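Local coordinates for protein alpha-/beta-galactoside alpha-2,3-sialyltransferase (Photobacterium phosphoreum, PDB 2ZWI) that probably transfers sialic acid from a CMP-linked donor to alpha- or beta-galactosides in alpha-2,3 linkage, binding CMP between the two domains of a GT-B fold, at residues L120-R125 against L182-L187; E116-L120 against N154-Y160; M20-I24 against K213-T218. All coordinates share one frame; numbering follows the deposited sequence.

Contact 1: residues L120-R125 against L182-L187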
loop_
_atom_site.group_PDB
_atom_site.type_symbol
_atom_site.label_atom_id
_atom_site.label_comp_id
_atom_site.label_asym_id
_atom_site.label_seq_id
_atom_site.Cartn_x
_atom_site.Cartn_y
_atom_site.Cartn_z
ATOM N N LEU A 120 -1.381 -14.075 -2.274
ATOM C CA LEU A 120 -0.190 -14.893 -1.981
ATOM C C LEU A 120 -0.497 -16.095 -1.075
ATOM O O LEU A 120 -0.007 -17.208 -1.311
ATOM C CB LEU A 120 0.923 -14.037 -1.376
ATOM C CG LEU A 120 1.605 -13.069 -2.352
ATOM C CD1 LEU A 120 2.507 -12.081 -1.619
ATOM C CD2 LEU A 120 2.387 -13.860 -3.374
ATOM N N TYR A 121 -1.307 -15.871 -0.040
ATOM C CA TYR A 121 -1.721 -16.965 0.827
ATOM C C TYR A 121 -2.476 -18.034 0.036
ATOM O O TYR A 121 -2.169 -19.221 0.133
ATOM C CB TYR A 121 -2.577 -16.477 1.998
ATOM C CG TYR A 121 -2.939 -17.610 2.927
ATOM C CD1 TYR A 121 -2.053 -18.013 3.924
ATOM C CD2 TYR A 121 -4.136 -18.306 2.785
ATOM C CE1 TYR A 121 -2.348 -19.067 4.764
ATOM C CE2 TYR A 121 -4.455 -19.379 3.647
ATOM C CZ TYR A 121 -3.547 -19.741 4.630
ATOM O OH TYR A 121 -3.816 -20.787 5.490
ATOM N N ASP A 122 -3.452 -17.597 -0.752
ATOM C CA ASP A 122 -4.262 -18.500 -1.559
ATOM C C ASP A 122 -3.387 -19.306 -2.523
ATOM O O ASP A 122 -3.507 -20.525 -2.614
ATOM C CB ASP A 122 -5.352 -17.725 -2.307
ATOM C CG ASP A 122 -6.517 -17.300 -1.397
ATOM O OD1 ASP A 122 -6.757 -17.952 -0.364
ATOM O OD2 ASP A 122 -7.210 -16.312 -1.735
ATOM N N PHE A 123 -2.485 -18.614 -3.206
ATOM C CA PHE A 123 -1.549 -19.234 -4.133
ATOM C C PHE A 123 -0.666 -20.272 -3.435
ATOM O O PHE A 123 -0.370 -21.319 -4.016
ATOM C CB PHE A 123 -0.706 -18.151 -4.809
ATOM C CG PHE A 123 0.217 -18.663 -5.877
ATOM C CD1 PHE A 123 -0.212 -18.761 -7.203
ATOM C CD2 PHE A 123 1.532 -19.015 -5.565
ATOM C CE1 PHE A 123 0.655 -19.238 -8.199
ATOM C CE2 PHE A 123 2.397 -19.481 -6.550
ATOM C CZ PHE A 123 1.956 -19.600 -7.869
ATOM N N SER A 124 -0.252 -19.979 -2.198
ATOM C CA SER A 124 0.588 -20.885 -1.405
ATOM C C SER A 124 -0.129 -22.176 -1.008
ATOM O O SER A 124 0.528 -23.154 -0.662
ATOM C CB SER A 124 1.120 -20.196 -0.138
ATOM O OG SER A 124 0.167 -20.225 0.904
ATOM N N ARG A 125 -1.461 -22.167 -1.034
ATOM C CA ARG A 125 -2.259 -23.377 -0.727
ATOM C C ARG A 125 -2.252 -24.373 -1.884
ATOM O O ARG A 125 -2.545 -25.565 -1.688
ATOM C CB ARG A 125 -3.725 -23.028 -0.398
ATOM C CG ARG A 125 -3.968 -22.072 0.791
ATOM C CD ARG A 125 -3.448 -22.609 2.106
ATOM N NE ARG A 125 -2.048 -22.238 2.278
ATOM C CZ ARG A 125 -1.299 -22.543 3.332
ATOM N NH1 ARG A 125 -1.803 -23.246 4.348
ATOM N NH2 ARG A 125 -0.034 -22.144 3.367
ATOM N N LEU A 182 4.586 -20.297 4.713
ATOM C CA LEU A 182 3.852 -20.456 3.450
ATOM C C LEU A 182 4.764 -21.063 2.378
ATOM O O LEU A 182 5.876 -20.570 2.186
ATOM C CB LEU A 182 3.295 -19.109 2.972
ATOM C CG LEU A 182 2.371 -18.307 3.898
ATOM C CD1 LEU A 182 1.656 -17.262 3.063
ATOM C CD2 LEU A 182 1.362 -19.193 4.611
ATOM N N PRO A 183 4.314 -22.149 1.704
ATOM C CA PRO A 183 5.087 -22.735 0.594
ATOM C C PRO A 183 5.054 -21.848 -0.648
ATOM O O PRO A 183 4.147 -21.956 -1.476
ATOM C CB PRO A 183 4.376 -24.073 0.315
ATOM C CG PRO A 183 3.420 -24.277 1.474
ATOM C CD PRO A 183 3.072 -22.905 1.959
ATOM N N LEU A 184 6.036 -20.964 -0.765
ATOM C CA LEU A 184 6.088 -20.041 -1.891
ATOM C C LEU A 184 7.417 -20.099 -2.653
ATOM O O LEU A 184 7.761 -19.171 -3.399
ATOM C CB LEU A 184 5.778 -18.620 -1.423
ATOM C CG LEU A 184 4.325 -18.287 -1.058
ATOM C CD1 LEU A 184 4.241 -16.918 -0.368
ATOM C CD2 LEU A 184 3.409 -18.328 -2.286
ATOM N N THR A 185 8.139 -21.204 -2.481
ATOM C CA THR A 185 9.430 -21.427 -3.145
ATOM C C THR A 185 9.337 -21.181 -4.650
ATOM O O THR A 185 10.196 -20.515 -5.226
ATOM C CB THR A 185 9.977 -22.867 -2.854
ATOM O OG1 THR A 185 10.155 -23.025 -1.446
ATOM C CG2 THR A 185 11.330 -23.096 -3.527
ATOM N N SER A 186 8.279 -21.699 -5.275
ATOM C CA SER A 186 8.069 -21.547 -6.720
ATOM C C SER A 186 8.110 -20.091 -7.197
ATOM O O SER A 186 8.748 -19.783 -8.204
ATOM C CB SER A 186 6.752 -22.189 -7.128
ATOM O OG SER A 186 6.793 -23.582 -6.860
ATOM N N LEU A 187 7.433 -19.210 -6.466
ATOM C CA LEU A 187 7.385 -17.777 -6.798
ATOM C C LEU A 187 8.667 -17.049 -6.403
ATOM O O LEU A 187 9.133 -16.162 -7.133
ATOM C CB LEU A 187 6.172 -17.104 -6.145
ATOM C CG LEU A 187 5.906 -15.625 -6.463
ATOM C CD1 LEU A 187 5.790 -15.361 -7.968
ATOM C CD2 LEU A 187 4.645 -15.172 -5.741
#
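L120 opens the contact by meeting L187 almost at right angles, methyl against methyl, with L120 CD2 3.5 Å from L187 CD2. Its carbonyl oxygen, already bonded to the backbone NH of S124 within the helix, also lies against a methyl of L184. One residue on, Y121 leaves its helix pointing away from 182-187, but its ring comes back to meet L182, whose CD2 lies 3.7 Å from Y121 CD1 in an oblique approach. F123 presents a ring edge instead. L184 CD2 lies in the plane of its ring, 3.8 Å from F123 CD2, while L187 is only loosely in touch with the same ring.

S124 is directed toward the second segment. Its CB packs on L184 CD2, and its OG faces L182 CB. With chi1 at 83°, the hydroxyl turns back to its own helix and donates to Y121 O at 2.7 Å. The same oxygen receives R125 side-on, from NH2 at 3.1 Å and from NE at 3.3 Å, both close to the guanidinium plane. R125 reaches it because its chain folds back at chi2 and chi3 (-61° and 87°), which also brings R125 NE over one face of the Y121 ring, displaced toward its edge. Held there, R125 NH2 comes to 3.5 Å from both L182 CD2 and P183 CD, so a charged group borders the apolar packing on the side where P183 and R125 are exposed.

No hydrogen bond crosses between the segments. The C-terminal part of helix 114-125 packs against the turn that leads through L184, the N-cap, into helix 185-191. Helix 128-147 adjoins F123 and S186, and Q131 bonds P183 O; I156 of helix 156-159 touches L120, F123 and L187, while helix 350-357 touches Y121.

Contact 2: residues E116-L120 against N154-Y160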
loop_
_atom_site.group_PDB
_atom_site.type_symbol
_atom_site.label_atom_id
_atom_site.label_comp_id
_atom_site.label_asym_id
_atom_site.label_seq_id
_atom_site.Cartn_x
_atom_site.Cartn_y
_atom_site.Cartn_z
ATOM N N GLU A 116 -2.753 -8.221 -2.276
ATOM C CA GLU A 116 -1.623 -9.036 -2.743
ATOM C C GLU A 116 -1.317 -10.180 -1.775
ATOM O O GLU A 116 -0.981 -11.281 -2.203
ATOM C CB GLU A 116 -0.356 -8.201 -2.965
ATOM C CG GLU A 116 -0.347 -7.380 -4.244
ATOM C CD GLU A 116 -0.989 -6.007 -4.069
ATOM O OE1 GLU A 116 -0.608 -5.061 -4.806
ATOM O OE2 GLU A 116 -1.866 -5.865 -3.190
ATOM N N TYR A 117 -1.461 -9.911 -0.476
ATOM C CA TYR A 117 -1.106 -10.874 0.578
ATOM C C TYR A 117 -2.164 -11.952 0.772
ATOM O O TYR A 117 -1.836 -13.112 1.052
ATOM C CB TYR A 117 -0.685 -10.136 1.873
ATOM C CG TYR A 117 0.623 -9.435 1.597
ATOM C CD1 TYR A 117 0.648 -8.146 1.055
ATOM C CD2 TYR A 117 1.839 -10.099 1.771
ATOM C CE1 TYR A 117 1.853 -7.527 0.732
ATOM C CE2 TYR A 117 3.050 -9.479 1.461
ATOM C CZ TYR A 117 3.043 -8.203 0.933
ATOM O OH TYR A 117 4.235 -7.606 0.614
ATOM N N VAL A 118 -3.427 -11.579 0.576
ATOM C CA VAL A 118 -4.525 -12.557 0.488
ATOM C C VAL A 118 -4.310 -13.491 -0.719
ATOM O O VAL A 118 -4.418 -14.718 -0.606
ATOM C CB VAL A 118 -5.915 -11.855 0.465
ATOM C CG1 VAL A 118 -7.040 -12.841 0.128
ATOM C CG2 VAL A 118 -6.196 -11.207 1.830
ATOM N N ARG A 119 -3.954 -12.902 -1.863
ATOM C CA ARG A 119 -3.670 -13.673 -3.059
ATOM C C ARG A 119 -2.437 -14.580 -2.915
ATOM O O ARG A 119 -2.463 -15.740 -3.355
ATOM C CB ARG A 119 -3.595 -12.746 -4.272
ATOM C CG ARG A 119 -4.968 -12.191 -4.621
ATOM C CD ARG A 119 -4.949 -11.162 -5.728
ATOM N NE ARG A 119 -6.297 -10.617 -5.943
ATOM C CZ ARG A 119 -6.817 -10.375 -7.139
ATOM N NH1 ARG A 119 -6.124 -10.649 -8.236
ATOM N NH2 ARG A 119 -8.035 -9.878 -7.248
ATOM N N LEU A 120 -1.381 -14.075 -2.274
ATOM C CA LEU A 120 -0.190 -14.893 -1.981
ATOM C C LEU A 120 -0.497 -16.095 -1.075
ATOM O O LEU A 120 -0.007 -17.208 -1.311
ATOM C CB LEU A 120 0.923 -14.037 -1.376
ATOM C CG LEU A 120 1.605 -13.069 -2.352
ATOM C CD1 LEU A 120 2.507 -12.081 -1.619
ATOM C CD2 LEU A 120 2.387 -13.860 -3.374
ATOM N N ASN A 154 -5.093 -10.294 -13.311
ATOM C CA ASN A 154 -4.187 -9.902 -12.232
ATOM C C ASN A 154 -3.982 -10.989 -11.156
ATOM O O ASN A 154 -4.048 -10.736 -9.952
ATOM C CB ASN A 154 -4.538 -8.522 -11.663
ATOM C CG ASN A 154 -5.866 -8.491 -10.941
ATOM O OD1 ASN A 154 -6.648 -9.440 -10.976
ATOM N ND2 ASN A 154 -6.115 -7.395 -10.252
ATOM N N SER A 155 -3.738 -12.207 -11.618
ATOM C CA SER A 155 -3.423 -13.322 -10.740
ATOM C C SER A 155 -2.011 -13.123 -10.173
ATOM O O SER A 155 -1.230 -12.335 -10.707
ATOM C CB SER A 155 -3.492 -14.622 -11.540
ATOM O OG SER A 155 -2.547 -14.573 -12.595
ATOM N N ILE A 156 -1.695 -13.835 -9.094
ATOM C CA ILE A 156 -0.378 -13.740 -8.450
ATOM C C ILE A 156 0.786 -13.974 -9.408
ATOM O O ILE A 156 1.733 -13.172 -9.460
ATOM C CB ILE A 156 -0.272 -14.694 -7.226
ATOM C CG1 ILE A 156 -0.821 -14.009 -5.981
ATOM C CG2 ILE A 156 1.189 -15.161 -6.991
ATOM C CD1 ILE A 156 -0.346 -12.545 -5.769
ATOM N N GLU A 157 0.704 -15.057 -10.179
ATOM C CA GLU A 157 1.774 -15.420 -11.107
ATOM C C GLU A 157 2.034 -14.344 -12.181
ATOM O O GLU A 157 3.169 -14.184 -12.646
ATOM C CB GLU A 157 1.518 -16.806 -11.723
ATOM C CG GLU A 157 0.270 -16.930 -12.632
ATOM C CD GLU A 157 -1.009 -17.308 -11.895
ATOM O OE1 GLU A 157 -1.107 -17.136 -10.654
ATOM O OE2 GLU A 157 -1.941 -17.774 -12.573
ATOM N N ASN A 158 0.988 -13.608 -12.555
ATOM C CA ASN A 158 1.084 -12.550 -13.569
ATOM C C ASN A 158 1.617 -11.245 -13.019
ATOM O O ASN A 158 2.594 -10.703 -13.541
ATOM C CB ASN A 158 -0.280 -12.311 -14.240
ATOM C CG ASN A 158 -0.656 -13.424 -15.206
ATOM O OD1 ASN A 158 0.148 -14.303 -15.494
ATOM N ND2 ASN A 158 -1.881 -13.379 -15.719
ATOM N N ILE A 159 0.978 -10.745 -11.963
ATOM C CA ILE A 159 1.380 -9.464 -11.367
ATOM C C ILE A 159 2.797 -9.515 -10.788
ATOM O O ILE A 159 3.517 -8.532 -10.873
ATOM C CB ILE A 159 0.330 -8.910 -10.366
ATOM C CG1 ILE A 159 0.253 -9.758 -9.086
ATOM C CG2 ILE A 159 -1.038 -8.817 -11.042
ATOM C CD1 ILE A 159 -0.746 -9.240 -8.054
ATOM N N TYR A 160 3.205 -10.669 -10.251
ATOM C CA TYR A 160 4.593 -10.837 -9.804
ATOM C C TYR A 160 5.529 -11.460 -10.859
ATOM O O TYR A 160 6.636 -11.921 -10.529
ATOM C CB TYR A 160 4.663 -11.598 -8.466
ATOM C CG TYR A 160 4.195 -10.792 -7.266
ATOM C CD1 TYR A 160 4.945 -9.712 -6.793
ATOM C CD2 TYR A 160 3.014 -11.114 -6.598
ATOM C CE1 TYR A 160 4.523 -8.958 -5.687
ATOM C CE2 TYR A 160 2.590 -10.382 -5.481
ATOM C CZ TYR A 160 3.352 -9.301 -5.033
ATOM O OH TYR A 160 2.940 -8.564 -3.940
#
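R119 and N154 supply the polar part of this contact. The arginine chain is extended from CG to NE and carries its guanidinium across to the loop before helix 156-159, where R119 NH1 donates to N154 OD1 at 3.0 Å, with an N-H...O angle of 154°. The donor stands above the amide plane, 74° out of it, and the guanidinium and amide are nearly perpendicular. The backbone oxygen N154 O is also close, 2.7 Å from R119 NH1 and near the edge of the guanidinium. The other end of the amide is engaged too, since N154 ND2 bonds L84 O.

Apolar packing centres on I156, directed toward helix 114-125. Its CG1 lies 3.5 Å from R119 CB, so the aliphatic root of the arginine that reaches over to N154 also covers this isoleucine. I156 CD1 sits 3.8 Å from E116 O, one turn earlier in the helix than L120, and 3.9 Å from L120 CD2; the same leucine methyl borders Y160 CE2. I159 CD1 rests loosely on E116 CG.

A third kind of contact pairs carbon with a hydroxyl. Y160 OH comes to 3.5 Å from both E116 CB and E116 CG, with the two side chains crossing at about a right angle. Each polar end is satisfied apart from this: Y160 OH bonds D111 OD1, and E116, bent at chi2 (87°), bonds the backbone NH of D112 through OE1.

The E116 side chain is about 9 Å from the bound CMP at nearest atoms, so this end of the contact lies near the nucleotide site, and E116 is not among the residues that line it. Helix 156-159, with S155 as its N-cap, lies between helix 114-125 and helix 128-147; helix 185-191 adds I191 beside Y160, and helix 350-357 flanks Y117 and V118.

Contact 3: residues M20-I24 against K213-T218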
loop_
_atom_site.group_PDB
_atom_site.type_symbol
_atom_site.label_atom_id
_atom_site.label_comp_id
_atom_site.label_asym_id
_atom_site.label_seq_id
_atom_site.Cartn_x
_atom_site.Cartn_y
_atom_site.Cartn_z
ATOM N N MET A 20 5.733 9.064 -3.984
ATOM C CA MET A 20 6.070 10.445 -3.583
ATOM C C MET A 20 7.391 10.460 -2.814
ATOM O O MET A 20 8.285 11.253 -3.087
ATOM C CB MET A 20 4.966 11.051 -2.705
ATOM C CG MET A 20 3.649 11.350 -3.405
ATOM S SD MET A 20 2.345 11.718 -2.214
ATOM C CE MET A 20 1.045 12.285 -3.299
ATOM N N THR A 21 7.514 9.551 -1.857
ATOM C CA THR A 21 8.696 9.495 -1.007
ATOM C C THR A 21 9.990 9.186 -1.788
ATOM O O THR A 21 11.024 9.784 -1.522
ATOM C CB THR A 21 8.479 8.510 0.156
ATOM O OG1 THR A 21 7.257 8.846 0.834
ATOM C CG2 THR A 21 9.613 8.588 1.141
ATOM N N GLN A 22 9.922 8.263 -2.750
ATOM C CA GLN A 22 11.072 7.952 -3.614
ATOM C C GLN A 22 11.491 9.133 -4.495
ATOM O O GLN A 22 12.692 9.405 -4.656
ATOM C CB GLN A 22 10.769 6.727 -4.488
ATOM C CG GLN A 22 10.387 5.463 -3.702
ATOM C CD GLN A 22 11.587 4.696 -3.171
ATOM O OE1 GLN A 22 12.341 5.188 -2.330
ATOM N NE2 GLN A 22 11.760 3.469 -3.657
ATOM N N ILE A 23 10.509 9.828 -5.071
ATOM C CA ILE A 23 10.769 11.023 -5.882
ATOM C C ILE A 23 11.560 12.018 -5.035
ATOM O O ILE A 23 12.603 12.506 -5.465
ATOM C CB ILE A 23 9.461 11.699 -6.387
ATOM C CG1 ILE A 23 8.834 10.888 -7.531
ATOM C CG2 ILE A 23 9.729 13.169 -6.806
ATOM C CD1 ILE A 23 7.351 11.257 -7.841
ATOM N N ILE A 24 11.075 12.263 -3.819
ATOM C CA ILE A 24 11.704 13.210 -2.888
ATOM C C ILE A 24 13.107 12.737 -2.487
ATOM O O ILE A 24 14.049 13.532 -2.468
ATOM C CB ILE A 24 10.809 13.446 -1.643
ATOM C CG1 ILE A 24 9.479 14.103 -2.040
ATOM C CG2 ILE A 24 11.524 14.276 -0.584
ATOM C CD1 ILE A 24 8.357 13.848 -1.002
ATOM N N LYS A 213 8.374 19.052 1.221
ATOM C CA LYS A 213 7.861 18.521 -0.037
ATOM C C LYS A 213 6.883 17.362 0.177
ATOM O O LYS A 213 5.887 17.250 -0.542
ATOM C CB LYS A 213 9.007 18.088 -0.954
ATOM C CG LYS A 213 8.601 17.942 -2.416
ATOM C CD LYS A 213 9.816 17.762 -3.350
ATOM C CE LYS A 213 10.662 19.023 -3.394
ATOM N NZ LYS A 213 11.546 19.056 -4.595
ATOM N N PHE A 214 7.167 16.510 1.164
ATOM C CA PHE A 214 6.251 15.425 1.496
ATOM C C PHE A 214 4.913 15.961 2.012
ATOM O O PHE A 214 3.845 15.484 1.598
ATOM C CB PHE A 214 6.858 14.412 2.481
ATOM C CG PHE A 214 5.938 13.245 2.769
ATOM C CD1 PHE A 214 5.940 12.123 1.946
ATOM C CD2 PHE A 214 5.038 13.294 3.832
ATOM C CE1 PHE A 214 5.086 11.056 2.170
ATOM C CE2 PHE A 214 4.161 12.211 4.076
ATOM C CZ PHE A 214 4.193 11.090 3.243
ATOM N N TYR A 215 4.973 16.951 2.899
ATOM C CA TYR A 215 3.759 17.610 3.397
ATOM C C TYR A 215 2.976 18.257 2.273
ATOM O O TYR A 215 1.749 18.166 2.247
ATOM C CB TYR A 215 4.072 18.666 4.456
ATOM C CG TYR A 215 4.948 18.191 5.589
ATOM C CD1 TYR A 215 4.902 16.874 6.036
ATOM C CD2 TYR A 215 5.812 19.074 6.231
ATOM C CE1 TYR A 215 5.716 16.443 7.073
ATOM C CE2 TYR A 215 6.616 18.659 7.273
ATOM C CZ TYR A 215 6.567 17.349 7.690
ATOM O OH TYR A 215 7.373 16.944 8.726
ATOM N N ASN A 216 3.685 18.912 1.349
ATOM C CA ASN A 216 3.032 19.571 0.209
ATOM C C ASN A 216 2.339 18.602 -0.759
ATOM O O ASN A 216 1.215 18.854 -1.187
ATOM C CB ASN A 216 4.008 20.484 -0.531
ATOM C CG ASN A 216 4.339 21.745 0.251
ATOM O OD1 ASN A 216 3.567 22.182 1.103
ATOM N ND2 ASN A 216 5.500 22.331 -0.033
ATOM N N PHE A 217 3.021 17.513 -1.102
ATOM C CA PHE A 217 2.456 16.427 -1.916
ATOM C C PHE A 217 1.166 15.826 -1.346
ATOM O O PHE A 217 0.195 15.616 -2.066
ATOM C CB PHE A 217 3.478 15.289 -2.025
ATOM C CG PHE A 217 4.262 15.288 -3.291
ATOM C CD1 PHE A 217 3.628 15.474 -4.523
ATOM C CD2 PHE A 217 5.630 15.036 -3.262
ATOM C CE1 PHE A 217 4.351 15.447 -5.704
ATOM C CE2 PHE A 217 6.374 15.002 -4.439
ATOM C CZ PHE A 217 5.730 15.207 -5.666
ATOM N N THR A 218 1.188 15.538 -0.048
ATOM C CA THR A 218 0.125 14.793 0.617
ATOM C C THR A 218 -0.970 15.690 1.186
ATOM O O THR A 218 -2.092 15.230 1.448
ATOM C CB THR A 218 0.700 13.948 1.773
ATOM O OG1 THR A 218 1.424 14.804 2.667
ATOM C CG2 THR A 218 1.636 12.873 1.234
#
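K213 lays its aliphatic chain along I24, the two running past each other in opposite directions, with K213 CD 3.9 Å from I24 CG1. The contact is made by methylenes of a partly exposed lysine.

F214 follows with its CG anti to the backbone N (chi1 -177°), which sets the ring beside T21. F214 CE1 is 3.4 Å from T21 OG1, an oblique approach to a hydroxyl that is already hydrogen-bonded to I17 O. I24 CD1 presses against the backbone here, 3.6 Å from F214 CA, and lies near the plane of the F214 ring.

The helices 14-26 and 208-218 run roughly antiparallel, at 145° and 10.2 Å between the axes of the two segments. Helix 14-26 succeeds strand 3-10 of the first Rossmann-like domain of the GT-B fold; helix 208-218 follows the last strand of that sheet, on the chain's way to the second domain, and packs against helix 14-26.

F217 meets M20, I23 and I24. I24 CD1 touches it at the ring edge, 3.7 Å from F217 CD2, whereas M20 CG stands over one face, offset toward its edge and 4.3 Å from the centroid of the F217 ring, a CH-pi contact. Beyond CG the methionine is extended, sliding past the phenylalanine so that SD meets the ring obliquely in a Met-aromatic contact. L46 and I50 of helix 44-50 also touch this ring.

T218 ends the segment with its methyl CG2 3.7 Å from M20 SD; the same methyl sits over one face of F214, offset toward the ring's edge. Its hydroxyl turns back along the helix, T218 OG1 donating to F214 O at 2.7 Å, and that carbonyl also accepts T218 N from the opposite face of its plane.

Contacts 1 and 2 are two sides of one cluster: both use helix 114-125, share L120, and touch where L187 and F123 pack on I156, their centres 10 Å apart. Contact 3 stands on the opposite side of the chain's centre, 28 to 34 Å away by centres, and joins other helices. All three are largely buried, but contact 1 reaches the surface at P183 and R125. Chemistry follows place: contact 2 alone has a hydrogen bond between its segments and comes nearest the nucleotide, the side-chain hydrogen bonds within contact 1 stay inside 120-125, and contact 3 relies on aromatic, sulfur and methyl packing between two helices.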